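PDB 4D05: Atp-dependent DNA ligase from Psychromonas sp., which catalyses the ATP-dependent joining of breaks in DNA, by way of an enzyme-adenylate intermediate. Local coordinates for residues Thr10-Asp15 and Ala139-Leu144; Ile68-Phe73 and Asn145-Gly150. All blocks are in the same frame, centred on the assembly; numbering follows the deposited sequence. Where two conformers were deposited one is given.

Interaction 1 (Thr10-Asp15 and Ala139-Leu144)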
loop_
_atom_site.group_PDB
_atom_site.type_symbol
_atom_site.label_atom_id
_atom_site.label_comp_id
_atom_site.label_asym_id
_atom_site.label_seq_id
_atom_site.Cartn_x
_atom_site.Cartn_y
_atom_site.Cartn_z
ATOM N N THR A 10 -8.059 5.079 0.342
ATOM C CA THR A 10 -8.944 4.242 -0.490
ATOM C C THR A 10 -8.243 3.759 -1.776
ATOM O O THR A 10 -7.073 4.035 -1.958
ATOM C CB THR A 10 -10.205 5.004 -0.873
ATOM O OG1 THR A 10 -9.856 6.258 -1.487
ATOM C CG2 THR A 10 -11.066 5.251 0.384
ATOM N N ASN A 11 -8.942 3.010 -2.643
ATOM C CA ASN A 11 -8.310 2.540 -3.884
ATOM C C ASN A 11 -8.414 3.504 -5.045
ATOM O O ASN A 11 -9.372 4.259 -5.149
ATOM C CB ASN A 11 -8.884 1.207 -4.326
ATOM C CG ASN A 11 -8.438 0.087 -3.450
ATOM O OD1 ASN A 11 -7.401 0.166 -2.803
ATOM N ND2 ASN A 11 -9.214 -0.976 -3.426
ATOM N N TYR A 12 -7.399 3.485 -5.899
ATOM C CA TYR A 12 -7.388 4.268 -7.127
ATOM C C TYR A 12 -8.691 4.095 -7.927
ATOM O O TYR A 12 -9.246 2.978 -8.025
ATOM C CB TYR A 12 -6.192 3.832 -7.977
ATOM C CG TYR A 12 -6.124 4.509 -9.306
ATOM C CD1 TYR A 12 -5.674 5.812 -9.416
ATOM C CD2 TYR A 12 -6.502 3.841 -10.454
ATOM C CE1 TYR A 12 -5.640 6.453 -10.612
ATOM C CE2 TYR A 12 -6.471 4.458 -11.660
ATOM C CZ TYR A 12 -6.019 5.768 -11.740
ATOM O OH TYR A 12 -5.964 6.391 -12.948
ATOM N N ARG A 13 -9.190 5.210 -8.447
ATOM C CA ARG A 13 -10.368 5.265 -9.325
ATOM C C ARG A 13 -9.992 5.864 -10.675
ATOM O O ARG A 13 -9.351 6.902 -10.723
ATOM C CB ARG A 13 -11.477 6.081 -8.654
ATOM C CG ARG A 13 -11.920 5.491 -7.300
ATOM C CD ARG A 13 -12.963 6.361 -6.573
ATOM N NE ARG A 13 -12.358 7.513 -5.879
ATOM C CZ ARG A 13 -12.423 8.773 -6.293
ATOM N NH1 ARG A 13 -13.085 9.088 -7.412
ATOM N NH2 ARG A 13 -11.835 9.734 -5.580
ATOM N N GLN A 14 -10.397 5.205 -11.768
ATOM C CA GLN A 14 -10.017 5.623 -13.126
ATOM C C GLN A 14 -10.487 7.000 -13.523
ATOM O O GLN A 14 -9.846 7.669 -14.343
ATOM C CB GLN A 14 -10.592 4.659 -14.189
ATOM C CG GLN A 14 -10.172 3.253 -14.043
ATOM C CD GLN A 14 -10.458 2.446 -15.294
ATOM O OE1 GLN A 14 -11.174 2.896 -16.203
ATOM N NE2 GLN A 14 -9.893 1.249 -15.353
ATOM N N ASP A 15 -11.625 7.423 -12.997
ATOM C CA ASP A 15 -12.246 8.615 -13.547
ATOM C C ASP A 15 -11.880 9.889 -12.781
ATOM O O ASP A 15 -12.604 10.872 -12.811
ATOM C CB ASP A 15 -13.759 8.447 -13.627
ATOM C CG ASP A 15 -14.416 8.485 -12.284
ATOM O OD1 ASP A 15 -13.749 8.116 -11.290
ATOM O OD2 ASP A 15 -15.597 8.892 -12.224
ATOM N N ALA A 139 0.908 8.823 -18.319
ATOM C CA ALA A 139 2.143 9.149 -17.638
ATOM C C ALA A 139 2.203 8.571 -16.209
ATOM O O ALA A 139 3.241 8.131 -15.739
ATOM C CB ALA A 139 2.317 10.657 -17.612
ATOM N N LEU A 140 1.057 8.516 -15.569
ATOM C CA LEU A 140 0.948 7.984 -14.224
ATOM C C LEU A 140 1.285 6.478 -14.221
ATOM O O LEU A 140 2.031 5.976 -13.356
ATOM C CB LEU A 140 -0.468 8.214 -13.716
ATOM C CG LEU A 140 -0.740 7.695 -12.311
ATOM C CD1 LEU A 140 0.024 8.508 -11.284
ATOM C CD2 LEU A 140 -2.256 7.665 -12.026
ATOM N N PHE A 141 0.763 5.755 -15.215
ATOM C CA PHE A 141 0.971 4.307 -15.274
ATOM C C PHE A 141 2.399 4.012 -15.741
ATOM O O PHE A 141 2.982 2.992 -15.400
ATOM C CB PHE A 141 -0.044 3.657 -16.223
ATOM C CG PHE A 141 -1.418 3.429 -15.647
ATOM C CD1 PHE A 141 -1.842 4.023 -14.481
ATOM C CD2 PHE A 141 -2.298 2.549 -16.301
ATOM C CE1 PHE A 141 -3.106 3.778 -13.964
ATOM C CE2 PHE A 141 -3.577 2.314 -15.793
ATOM C CZ PHE A 141 -3.965 2.950 -14.605
ATOM N N ASP A 142 2.983 4.908 -16.525
ATOM C CA ASP A 142 4.397 4.761 -16.868
ATOM C C ASP A 142 5.254 4.921 -15.604
ATOM O O ASP A 142 6.191 4.147 -15.384
ATOM C CB ASP A 142 4.809 5.801 -17.953
ATOM C CG ASP A 142 6.031 5.377 -18.784
ATOM O OD1 ASP A 142 6.237 4.180 -19.034
ATOM O OD2 ASP A 142 6.776 6.289 -19.224
ATOM N N LEU A 143 4.949 5.946 -14.809
ATOM C CA LEU A 143 5.634 6.169 -13.530
ATOM C C LEU A 143 5.475 4.955 -12.608
ATOM O O LEU A 143 6.447 4.524 -11.995
ATOM C CB LEU A 143 5.124 7.428 -12.842
ATOM C CG LEU A 143 5.674 7.662 -11.445
ATOM C CD1 LEU A 143 7.182 7.778 -11.423
ATOM C CD2 LEU A 143 5.027 8.891 -10.888
ATOM N N LEU A 144 4.262 4.411 -12.540
ATOM C CA LEU A 144 4.018 3.218 -11.716
ATOM C C LEU A 144 4.989 2.106 -12.139
ATOM O O LEU A 144 5.597 1.421 -11.308
ATOM C CB LEU A 144 2.573 2.788 -11.826
ATOM C CG LEU A 144 2.181 1.539 -11.067
ATOM C CD1 LEU A 144 2.443 1.700 -9.607
ATOM C CD2 LEU A 144 0.705 1.269 -11.329
#
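The outer end of the Tyr-12 ring meets two neighbouring side chains of the helix, Leu-140 and Phe-141. Leu-140 reaches it from the opposite direction with a single methyl: CD2 lies 3.9 Å from Tyr-12 CE1 and 4.0 Å from Tyr-12 OH. Nearer the CE2 corner of the same ring, Phe-141 CE1 comes within 4.1 Å of Tyr-12 CE2 and 4.0 Å of Tyr-12 OH. Its ring crosses that of the tyrosine at a slant, and the two do not form a regular stack. Both helix residues thus approach the phenol from the same side of its plane, the leucine methyl toward CE1 and the far end of the Phe-141 ring toward CE2.

With CG of Tyr-12 anti to its own N (chi1 176°), the ring extends to the helix from the residue just past strand 8-11. Phe-141 gets there differently: its CG is anti to the carbonyl carbon (chi1 -80°), and the distal part of the ring swings back to the tyrosine although the residue's CB does not head that way.

Further out, the tyrosine backbone is hydrogen-bonded to Lys-174, a residue of the AMP pocket, and its side chain touches Leu-175. Leu-140 also touches Leu-175, along with Leu-155 and Val-23, so it sinks into the apolar layer between helix 137-149 and the mixed sheet that includes strands 21-26, 154-159 and 173-175. This layer belongs to the nucleotide-binding, adenylating domain of the ligase, and the Tyr-12 side chain stands about 11 Å from the bound AMP.

Leu-140 is buried while Phe-141 is exposed, so the contact spans the passage from domain core to surface. With apolar contacts alone between the two segments, the join depends on shape and would probably tolerate small shifts of the ring.

Interaction 2 (Ile68-Phe73 and Asn145-Gly150). With SO4 (sulfate ion), chain C.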
loop_
_atom_site.group_PDB
_atom_site.type_symbol
_atom_site.label_atom_id
_atom_site.label_comp_id
_atom_site.label_asym_id
_atom_site.label_seq_id
_atom_site.Cartn_x
_atom_site.Cartn_y
_atom_site.Cartn_z
ATOM N N ILE A 68 13.773 2.269 5.605
ATOM C CA ILE A 68 15.200 2.289 5.328
ATOM C C ILE A 68 15.483 2.445 3.856
ATOM O O ILE A 68 16.236 3.341 3.446
ATOM C CB ILE A 68 15.868 1.018 5.857
ATOM C CG1 ILE A 68 15.753 0.979 7.387
ATOM C CG2 ILE A 68 17.340 0.934 5.444
ATOM C CD1 ILE A 68 16.119 -0.345 8.016
ATOM N N ALA A 69 14.905 1.554 3.075
ATOM C CA ALA A 69 15.086 1.556 1.606
ATOM C C ALA A 69 14.054 0.635 0.997
ATOM O O ALA A 69 13.392 -0.099 1.706
ATOM C CB ALA A 69 16.477 1.034 1.292
ATOM N N ARG A 70 13.931 0.635 -0.331
ATOM C CA ARG A 70 13.084 -0.329 -0.960
ATOM C C ARG A 70 13.589 -1.725 -0.573
ATOM O O ARG A 70 14.792 -1.954 -0.423
ATOM C CB ARG A 70 13.157 -0.171 -2.481
ATOM C CG ARG A 70 12.583 1.122 -2.976
ATOM C CD ARG A 70 12.794 1.310 -4.487
ATOM N NE ARG A 70 12.045 2.445 -5.014
ATOM C CZ ARG A 70 12.188 2.899 -6.255
ATOM N NH1 ARG A 70 13.030 2.301 -7.093
ATOM N NH2 ARG A 70 11.507 3.960 -6.660
ATOM N N GLN A 71 12.639 -2.637 -0.437
ATOM C CA GLN A 71 12.910 -4.052 -0.158
ATOM C C GLN A 71 13.699 -4.252 1.109
ATOM O O GLN A 71 14.563 -5.126 1.171
ATOM C CB GLN A 71 13.619 -4.725 -1.344
ATOM C CG GLN A 71 12.852 -4.715 -2.631
ATOM C CD GLN A 71 11.541 -5.458 -2.559
ATOM O OE1 GLN A 71 11.484 -6.598 -2.106
ATOM N NE2 GLN A 71 10.476 -4.820 -3.015
ATOM N N GLN A 72 13.408 -3.424 2.120
ATOM C CA GLN A 72 13.967 -3.628 3.470
ATOM C C GLN A 72 12.886 -3.578 4.525
ATOM O O GLN A 72 13.098 -3.086 5.656
ATOM C CB GLN A 72 15.044 -2.605 3.786
ATOM C CG GLN A 72 16.292 -2.787 2.961
ATOM C CD GLN A 72 17.048 -3.991 3.378
ATOM O OE1 GLN A 72 17.348 -4.872 2.574
ATOM N NE2 GLN A 72 17.373 -4.055 4.641
ATOM N N PHE A 73 11.724 -4.104 4.171
ATOM C CA PHE A 73 10.636 -4.101 5.126
ATOM C C PHE A 73 10.918 -4.942 6.377
ATOM O O PHE A 73 10.700 -4.474 7.501
ATOM C CB PHE A 73 9.303 -4.562 4.517
ATOM C CG PHE A 73 8.256 -4.719 5.532
ATOM C CD1 PHE A 73 7.597 -3.618 6.051
ATOM C CD2 PHE A 73 7.997 -5.963 6.085
ATOM C CE1 PHE A 73 6.647 -3.753 7.062
ATOM C CE2 PHE A 73 7.066 -6.099 7.089
ATOM C CZ PHE A 73 6.395 -4.999 7.585
ATOM N N ASN A 145 5.092 1.873 -13.443
ATOM C CA ASN A 145 6.051 0.887 -13.924
ATOM C C ASN A 145 7.505 1.173 -13.540
ATOM O O ASN A 145 8.241 0.280 -13.156
ATOM C CB ASN A 145 5.972 0.724 -15.453
ATOM C CG ASN A 145 6.749 -0.500 -15.910
ATOM O OD1 ASN A 145 6.488 -1.620 -15.437
ATOM N ND2 ASN A 145 7.709 -0.304 -16.778
ATOM N N LYS A 146 7.945 2.422 -13.664
ATOM C CA LYS A 146 9.301 2.769 -13.266
ATOM C C LYS A 146 9.567 2.407 -11.807
ATOM O O LYS A 146 10.612 1.835 -11.469
ATOM C CB LYS A 146 9.543 4.248 -13.473
ATOM C CG LYS A 146 9.545 4.667 -14.916
ATOM C CD LYS A 146 9.763 6.232 -15.050
ATOM C CE LYS A 146 9.665 6.726 -16.479
ATOM N NZ LYS A 146 9.902 8.223 -16.494
ATOM N N VAL A 147 8.610 2.740 -10.966
ATOM C CA VAL A 147 8.759 2.526 -9.524
ATOM C C VAL A 147 8.788 1.027 -9.244
ATOM O O VAL A 147 9.681 0.533 -8.539
ATOM C CB VAL A 147 7.605 3.180 -8.792
ATOM C CG1 VAL A 147 7.526 2.687 -7.328
ATOM C CG2 VAL A 147 7.779 4.657 -8.825
ATOM N N VAL A 148 7.864 0.277 -9.849
ATOM C CA VAL A 148 7.787 -1.166 -9.565
ATOM C C VAL A 148 8.998 -1.956 -10.133
ATOM O O VAL A 148 9.530 -2.876 -9.480
ATOM C CB VAL A 148 6.443 -1.735 -10.053
ATOM C CG1 VAL A 148 6.436 -3.280 -10.058
ATOM C CG2 VAL A 148 5.290 -1.151 -9.223
HETATM N N MSE A 149 9.456 -1.592 -11.321
HETATM C CA MSE A 149 10.628 -2.239 -11.885
HETATM C C MSE A 149 11.851 -1.972 -11.034
HETATM O O MSE A 149 12.733 -2.802 -10.964
HETATM C CB MSE A 149 10.855 -1.771 -13.323
HETATM C CG MSE A 149 9.799 -2.262 -14.230
HETATM SE SE MSE A 149 9.982 -4.193 -14.421
HETATM C CE MSE A 149 11.959 -4.207 -14.577
ATOM N N GLY A 150 11.859 -0.840 -10.347
ATOM C CA GLY A 150 12.918 -0.486 -9.423
ATOM C C GLY A 150 12.709 -1.017 -8.025
ATOM O O GLY A 150 13.445 -0.646 -7.103
HETATM S S SO4 C . 11.270 -7.232 2.242
HETATM O O1 SO4 C . 12.169 -7.917 1.266
HETATM O O2 SO4 C . 11.112 -5.799 1.871
HETATM O O3 SO4 C . 9.978 -7.935 2.158
HETATM O O4 SO4 C . 11.810 -7.463 3.599
HETATM O O HOH W 1 12.615 2.817 -10.007
#
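Arg-70 lays one face of its guanidinium over Val-147 O, which stands 4.0 Å above the plane and is displaced from the centre of the group, while NH2 approaches Val-147 CG1 at 4.2 Å. The side chain, extended from CG to NE, carries NH1 to Gly-150 O for a 3.0 Å hydrogen bond. That bond is bent, 135° at the hydrogen, and the donor sits 57° out of the carbonyl plane. NH1 also donates to a water, which in turn donates to Lys-146 O at 2.7 Å. NE forms a salt bridge with Glu-25 of the AMP pocket; partly balanced by it, the arginine would probably still favour the carbonyl-rich C-terminal end of helix 137-149. Arg-70 stands in a type II turn, Ala-69 to Gln-72, that follows strand 62-67, so the contact spans the two sheet-bearing halves of the nucleotide-binding domain. A leucine in place of Arg-70 would probably leave Gly-150 O without this donor and Glu-25 without its positive mate. Gln-72 occupies the N-cap position of helix 73-80, whose first turn holds a sulfate, probably from the crystallisation liquor, through Phe-73 N, 2.9 Å from sulfate O2, and through Glu-74 N.

From the N terminus, the chain passes first through 10-15 at the end of strand 8-11, then through 68-73, the turn between strand 62-67 and helix 73-80. Much later it enters helix 137-149, where 139-144 closes interaction 1 over 123 intervening residues. The adjoining 145-150 closes interaction 2 over 71. Because 68-73 falls within the first loop and its partner just beyond it, the two closures cross. Their centres are about 17 Å apart, toward different ends of one helix. Interaction 1 joins that helix to its own sheet; interaction 2 ties its C-terminal end to the region following a strand of the other sheet.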